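Local coordinates for protein hypothetical aspartyl-tRNA synthetase (Sulfolobus tokodaii, PDB 1WYD) that probably attaches L-aspartate to both tRNA(Asp) and tRNA(Asn) in two ATP-dependent steps, acting as a homodimeric class II aminoacyl-tRNA synthetase, at residues B[238-249]-B[395-404]. Residues are numbered along the deposited sequence; the frame is centred on the assembly and turned at random.
Sequences VMQLLEKILHNI and AGFGMGLARL
V238 meets the strand near A395: its CG1 lies 3.9 Å from A395 CB and also touches A395 O, where the helix backbone comes nearest the strand. One turn on, L241 CD1 and, more closely, L242 CB both come at the F397 ring obliquely, L242 CB 3.8 Å from F397 CE1. I245 and F397 point at each other, I245 CD1 reaching the ring edge in its plane, 4.0 Å from F397 CZ. With CG held between its own backbone N and carbonyl carbon (chi1 67°), the F397 ring rises from the strand against the helix. Further along, L246 works with one methyl: CD2 lies 4.0 Å from M399 SD and 4.1 Å from L404 CD1, so it bridges the strand and the helix after it. M399 crosses L246 at a slant, and a bend at chi3 (75°) leaves its CE near I249 CD1. I249 closes the row, meeting L404 tip to tip, I249 CD1 4.2 Å from L404 CD2. All these residues are buried, and the side chains that meet are all apolar. Segment 238-249 crosses strand segment 395-400 at -39°. Helix 235-256 thus packs on the large mixed sheet of the class II catalytic domain, over strand 394-400, which runs between strands 222-231 and 351-358 and leads into helix 401-409 at the predicted ATP site; F344 of strand 343-348 touches both L242 and F397, and helix 128-150 flanks I245.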
ATOM      1  N   VAL B 238       3.616  21.658  -2.296  1.00 48.11           N
ATOM      2  CA  VAL B 238       3.336  20.291  -2.677  1.00 47.41           C
ATOM      3  C   VAL B 238       3.571  20.060  -4.177  1.00 47.29           C
ATOM      4  O   VAL B 238       4.091  19.004  -4.590  1.00 46.49           O
ATOM      5  CB  VAL B 238       1.920  19.802  -2.176  1.00 47.60           C
ATOM      6  CG1 VAL B 238       1.873  19.827  -0.645  1.00 48.23           C
ATOM      7  CG2 VAL B 238       0.798  20.617  -2.735  1.00 45.93           C
ATOM      8  N   MET B 239       3.228  21.050  -4.988  1.00 47.43           N
ATOM      9  CA  MET B 239       3.587  20.977  -6.407  1.00 48.65           C
ATOM     10  C   MET B 239       5.106  20.751  -6.595  1.00 49.31           C
ATOM     11  O   MET B 239       5.514  19.884  -7.380  1.00 50.25           O
ATOM     12  CB  MET B 239       3.062  22.188  -7.186  1.00 48.55           C
ATOM     13  CG  MET B 239       1.633  22.044  -7.575  1.00 48.47           C
ATOM     14  SD  MET B 239       1.084  23.241  -8.807  1.00 54.73           S
ATOM     15  CE  MET B 239       0.806  24.751  -7.782  1.00 49.88           C
ATOM     16  N   GLN B 240       5.926  21.454  -5.817  1.00 49.38           N
ATOM     17  CA  GLN B 240       7.380  21.214  -5.817  1.00 50.33           C
ATOM     18  C   GLN B 240       7.824  19.871  -5.235  1.00 49.64           C
ATOM     19  O   GLN B 240       8.871  19.331  -5.605  1.00 49.41           O
ATOM     20  CB  GLN B 240       8.082  22.304  -5.038  1.00 49.88           C
ATOM     21  CG  GLN B 240       8.491  23.443  -5.888  1.00 54.45           C
ATOM     22  CD  GLN B 240       9.097  24.546  -5.049  1.00 59.69           C
ATOM     23  OE1 GLN B 240       9.883  24.276  -4.117  1.00 59.52           O
ATOM     24  NE2 GLN B 240       8.716  25.789  -5.344  1.00 59.54           N
ATOM     25  N   LEU B 241       7.064  19.361  -4.272  1.00 49.48           N
ATOM     26  CA  LEU B 241       7.318  18.017  -3.755  1.00 48.16           C
ATOM     27  C   LEU B 241       7.052  17.007  -4.877  1.00 47.78           C
ATOM     28  O   LEU B 241       7.867  16.103  -5.129  1.00 48.08           O
ATOM     29  CB  LEU B 241       6.405  17.747  -2.562  1.00 47.90           C
ATOM     30  CG  LEU B 241       6.739  16.748  -1.454  1.00 48.46           C
ATOM     31  CD1 LEU B 241       5.438  16.067  -1.063  1.00 47.71           C
ATOM     32  CD2 LEU B 241       7.781  15.713  -1.822  1.00 45.54           C
ATOM     33  N   LEU B 242       5.915  17.175  -5.558  1.00 46.33           N
ATOM     34  CA  LEU B 242       5.474  16.209  -6.552  1.00 45.57           C
ATOM     35  C   LEU B 242       6.464  16.197  -7.715  1.00 45.53           C
ATOM     36  O   LEU B 242       6.867  15.138  -8.165  1.00 45.30           O
ATOM     37  CB  LEU B 242       4.017  16.485  -6.979  1.00 44.97           C
ATOM     38  CG  LEU B 242       3.522  16.129  -8.359  1.00 43.75           C
ATOM     39  CD1 LEU B 242       3.093  14.672  -8.408  1.00 46.62           C
ATOM     40  CD2 LEU B 242       2.396  17.002  -8.681  1.00 41.07           C
ATOM     41  N   GLU B 243       6.868  17.380  -8.164  1.00 46.00           N
ATOM     42  CA  GLU B 243       7.938  17.539  -9.154  1.00 46.61           C
ATOM     43  C   GLU B 243       9.113  16.621  -8.814  1.00 46.84           C
ATOM     44  O   GLU B 243       9.561  15.823  -9.640  1.00 47.42           O
ATOM     45  CB  GLU B 243       8.405  19.016  -9.218  1.00 46.60           C
ATOM     46  CG  GLU B 243       7.500  19.969 -10.019  1.00 48.14           C
ATOM     47  CD  GLU B 243       8.004  21.428 -10.091  1.00 51.83           C
ATOM     48  OE1 GLU B 243       8.799  21.875  -9.211  1.00 53.37           O
ATOM     49  OE2 GLU B 243       7.596  22.147 -11.039  1.00 50.55           O
ATOM     50  N   LYS B 244       9.591  16.703  -7.588  1.00 46.58           N
ATOM     51  CA  LYS B 244      10.725  15.882  -7.192  1.00 47.53           C
ATOM     52  C   LYS B 244      10.422  14.382  -7.184  1.00 46.41           C
ATOM     53  O   LYS B 244      11.277  13.564  -7.544  1.00 46.49           O
ATOM     54  CB  LYS B 244      11.256  16.340  -5.827  1.00 47.97           C
ATOM     55  CG  LYS B 244      11.969  17.706  -5.889  1.00 51.93           C
ATOM     56  CD  LYS B 244      11.887  18.504  -4.547  1.00 55.52           C
ATOM     57  CE  LYS B 244      13.013  18.138  -3.571  1.00 58.32           C
ATOM     58  NZ  LYS B 244      13.143  19.158  -2.450  1.00 61.44           N
ATOM     59  N   ILE B 245       9.209  14.039  -6.736  1.00 45.86           N
ATOM     60  CA  ILE B 245       8.671  12.676  -6.774  1.00 44.11           C
ATOM     61  C   ILE B 245       8.682  12.126  -8.211  1.00 43.50           C
ATOM     62  O   ILE B 245       9.278  11.095  -8.491  1.00 42.48           O
ATOM     63  CB  ILE B 245       7.216  12.677  -6.185  1.00 44.72           C
ATOM     64  CG1 ILE B 245       7.238  12.927  -4.666  1.00 43.72           C
ATOM     65  CG2 ILE B 245       6.451  11.365  -6.546  1.00 43.16           C
ATOM     66  CD1 ILE B 245       5.874  12.857  -4.047  1.00 42.57           C
ATOM     67  N   LEU B 246       8.032  12.849  -9.112  1.00 43.89           N
ATOM     68  CA  LEU B 246       7.882  12.424 -10.506  1.00 45.08           C
ATOM     69  C   LEU B 246       9.216  12.274 -11.181  1.00 45.60           C
ATOM     70  O   LEU B 246       9.429  11.368 -11.971  1.00 46.51           O
ATOM     71  CB  LEU B 246       7.080  13.449 -11.280  1.00 45.16           C
ATOM     72  CG  LEU B 246       5.591  13.571 -11.032  1.00 41.18           C
ATOM     73  CD1 LEU B 246       5.035  14.549 -12.040  1.00 40.79           C
ATOM     74  CD2 LEU B 246       4.949  12.225 -11.225  1.00 43.24           C
ATOM     75  N   HIS B 247      10.123  13.168 -10.836  1.00 46.52           N
ATOM     76  CA  HIS B 247      11.475  13.122 -11.332  1.00 46.41           C
ATOM     77  C   HIS B 247      12.168  11.858 -10.856  1.00 46.21           C
ATOM     78  O   HIS B 247      12.857  11.176 -11.635  1.00 46.98           O
ATOM     79  CB  HIS B 247      12.241  14.372 -10.874  1.00 47.09           C
ATOM     80  CG  HIS B 247      13.611  14.469 -11.449  1.00 48.83           C
ATOM     81  ND1 HIS B 247      13.849  14.958 -12.716  1.00 52.46           N
ATOM     82  CD2 HIS B 247      14.805  14.075 -10.964  1.00 48.89           C
ATOM     83  CE1 HIS B 247      15.142  14.902 -12.973  1.00 52.15           C
ATOM     84  NE2 HIS B 247      15.743  14.359 -11.929  1.00 52.72           N
ATOM     85  N   ASN B 248      12.005  11.513  -9.589  1.00 45.30           N
ATOM     86  CA  ASN B 248      12.676  10.298  -9.115  1.00 45.04           C
ATOM     87  C   ASN B 248      12.054   9.034  -9.721  1.00 45.43           C
ATOM     88  O   ASN B 248      12.751   8.007  -9.924  1.00 46.21           O
ATOM     89  CB  ASN B 248      12.671  10.265  -7.595  1.00 44.80           C
ATOM     90  CG  ASN B 248      13.465   9.127  -7.027  1.00 45.28           C
ATOM     91  OD1 ASN B 248      14.669   9.025  -7.273  1.00 46.19           O
ATOM     92  ND2 ASN B 248      12.807   8.276  -6.206  1.00 39.87           N
ATOM     93  N   ILE B 249      10.747   9.126 -10.012  1.00 44.79           N
ATOM     94  CA  ILE B 249       9.993   8.066 -10.644  1.00 44.06           C
ATOM     95  C   ILE B 249      10.539   7.817 -12.045  1.00 44.35           C
ATOM     96  O   ILE B 249      11.031   6.745 -12.329  1.00 43.77           O
ATOM     97  CB  ILE B 249       8.435   8.374 -10.646  1.00 43.28           C
ATOM     98  CG1 ILE B 249       7.865   8.210  -9.243  1.00 42.36           C
ATOM     99  CG2 ILE B 249       7.710   7.415 -11.543  1.00 41.79           C
ATOM    100  CD1 ILE B 249       6.457   8.637  -9.098  1.00 39.19           C
ATOM    101  N   ALA B 395      -1.829  21.155   2.888  1.00 42.78           N
ATOM    102  CA  ALA B 395      -2.040  21.042   1.447  1.00 42.73           C
ATOM    103  C   ALA B 395      -1.728  19.626   1.058  1.00 42.87           C
ATOM    104  O   ALA B 395      -0.885  18.975   1.691  1.00 43.50           O
ATOM    105  CB  ALA B 395      -1.111  22.020   0.672  1.00 42.84           C
ATOM    106  N   GLY B 396      -2.404  19.132   0.022  1.00 42.68           N
ATOM    107  CA  GLY B 396      -2.129  17.786  -0.426  1.00 41.70           C
ATOM    108  C   GLY B 396      -2.530  17.523  -1.844  1.00 41.70           C
ATOM    109  O   GLY B 396      -3.110  18.373  -2.513  1.00 42.12           O
ATOM    110  N   PHE B 397      -2.212  16.324  -2.304  1.00 41.43           N
ATOM    111  CA  PHE B 397      -2.632  15.886  -3.629  1.00 41.39           C
ATOM    112  C   PHE B 397      -2.919  14.378  -3.685  1.00 40.14           C
ATOM    113  O   PHE B 397      -2.594  13.607  -2.772  1.00 39.57           O
ATOM    114  CB  PHE B 397      -1.559  16.236  -4.676  1.00 41.92           C
ATOM    115  CG  PHE B 397      -0.268  15.464  -4.511  1.00 42.24           C
ATOM    116  CD1 PHE B 397       0.881  16.107  -4.044  1.00 45.05           C
ATOM    117  CD2 PHE B 397      -0.189  14.128  -4.872  1.00 40.86           C
ATOM    118  CE1 PHE B 397       2.065  15.412  -3.893  1.00 45.89           C
ATOM    119  CE2 PHE B 397       0.964  13.411  -4.712  1.00 41.58           C
ATOM    120  CZ  PHE B 397       2.104  14.044  -4.230  1.00 46.79           C
ATOM    121  N   GLY B 398      -3.534  13.984  -4.788  1.00 39.43           N
ATOM    122  CA  GLY B 398      -3.798  12.593  -5.093  1.00 37.59           C
ATOM    123  C   GLY B 398      -3.444  12.426  -6.556  1.00 36.88           C
ATOM    124  O   GLY B 398      -3.785  13.293  -7.404  1.00 34.89           O
ATOM    125  N   MET B 399      -2.692  11.350  -6.815  1.00 35.73           N
ATOM    126  CA  MET B 399      -2.320  10.908  -8.137  1.00 35.31           C
ATOM    127  C   MET B 399      -2.867   9.492  -8.364  1.00 35.57           C
ATOM    128  O   MET B 399      -2.755   8.631  -7.493  1.00 34.55           O
ATOM    129  CB  MET B 399      -0.818  10.878  -8.223  1.00 34.32           C
ATOM    130  CG  MET B 399      -0.229  10.012  -9.318  1.00 35.06           C
ATOM    131  SD  MET B 399       1.526  10.692  -9.718  1.00 39.07           S
ATOM    132  CE  MET B 399       2.403  10.153  -8.373  1.00 35.22           C
ATOM    133  N   GLY B 400      -3.377   9.247  -9.569  1.00 35.57           N
ATOM    134  CA  GLY B 400      -3.848   7.941  -9.918  1.00 36.39           C
ATOM    135  C   GLY B 400      -2.714   7.098 -10.398  1.00 36.93           C
ATOM    136  O   GLY B 400      -2.070   7.462 -11.366  1.00 38.50           O
ATOM    137  N   LEU B 401      -2.487   5.954  -9.750  1.00 36.17           N
ATOM    138  CA  LEU B 401      -1.460   5.068 -10.185  1.00 35.86           C
ATOM    139  C   LEU B 401      -1.586   4.687 -11.665  1.00 36.86           C
ATOM    140  O   LEU B 401      -0.658   4.905 -12.461  1.00 39.78           O
ATOM    141  CB  LEU B 401      -1.337   3.862  -9.264  1.00 34.76           C
ATOM    142  CG  LEU B 401      -0.293   2.780  -9.572  1.00 33.64           C
ATOM    143  CD1 LEU B 401       1.178   3.386  -9.727  1.00 27.64           C
ATOM    144  CD2 LEU B 401      -0.313   1.680  -8.517  1.00 28.91           C
ATOM    145  N   ALA B 402      -2.718   4.177 -12.077  1.00 37.08           N
ATOM    146  CA  ALA B 402      -2.760   3.672 -13.426  1.00 36.93           C
ATOM    147  C   ALA B 402      -2.695   4.785 -14.488  1.00 37.21           C
ATOM    148  O   ALA B 402      -2.206   4.539 -15.598  1.00 35.54           O
ATOM    149  CB  ALA B 402      -3.945   2.790 -13.630  1.00 36.75           C
ATOM    150  N   ARG B 403      -3.187   5.985 -14.149  1.00 37.39           N
ATOM    151  CA  ARG B 403      -3.027   7.106 -15.035  1.00 38.78           C
ATOM    152  C   ARG B 403      -1.534   7.451 -15.134  1.00 39.08           C
ATOM    153  O   ARG B 403      -1.037   7.680 -16.228  1.00 39.70           O
ATOM    154  CB  ARG B 403      -3.816   8.305 -14.537  1.00 39.07           C
ATOM    155  CG  ARG B 403      -5.091   8.502 -15.240  1.00 39.51           C
ATOM    156  CD  ARG B 403      -6.142   8.932 -14.293  1.00 43.48           C
ATOM    157  NE  ARG B 403      -7.474   8.920 -14.883  1.00 44.42           N
ATOM    158  CZ  ARG B 403      -8.037  10.001 -15.394  1.00 45.32           C
ATOM    159  NH1 ARG B 403      -7.362  11.160 -15.415  1.00 42.69           N
ATOM    160  NH2 ARG B 403      -9.252   9.935 -15.901  1.00 39.67           N
ATOM    161  N   LEU B 404      -0.823   7.451 -14.002  1.00 39.56           N
ATOM    162  CA  LEU B 404       0.634   7.704 -13.978  1.00 39.71           C
ATOM    163  C   LEU B 404       1.306   6.643 -14.809  1.00 40.00           C
ATOM    164  O   LEU B 404       2.303   6.895 -15.452  1.00 39.97           O
ATOM    165  CB  LEU B 404       1.201   7.664 -12.553  1.00 39.01           C
ATOM    166  CG  LEU B 404       2.713   7.466 -12.352  1.00 38.53           C
ATOM    167  CD1 LEU B 404       3.581   8.714 -12.852  1.00 34.71           C
ATOM    168  CD2 LEU B 404       3.021   7.109 -10.889  1.00 33.15           C
TER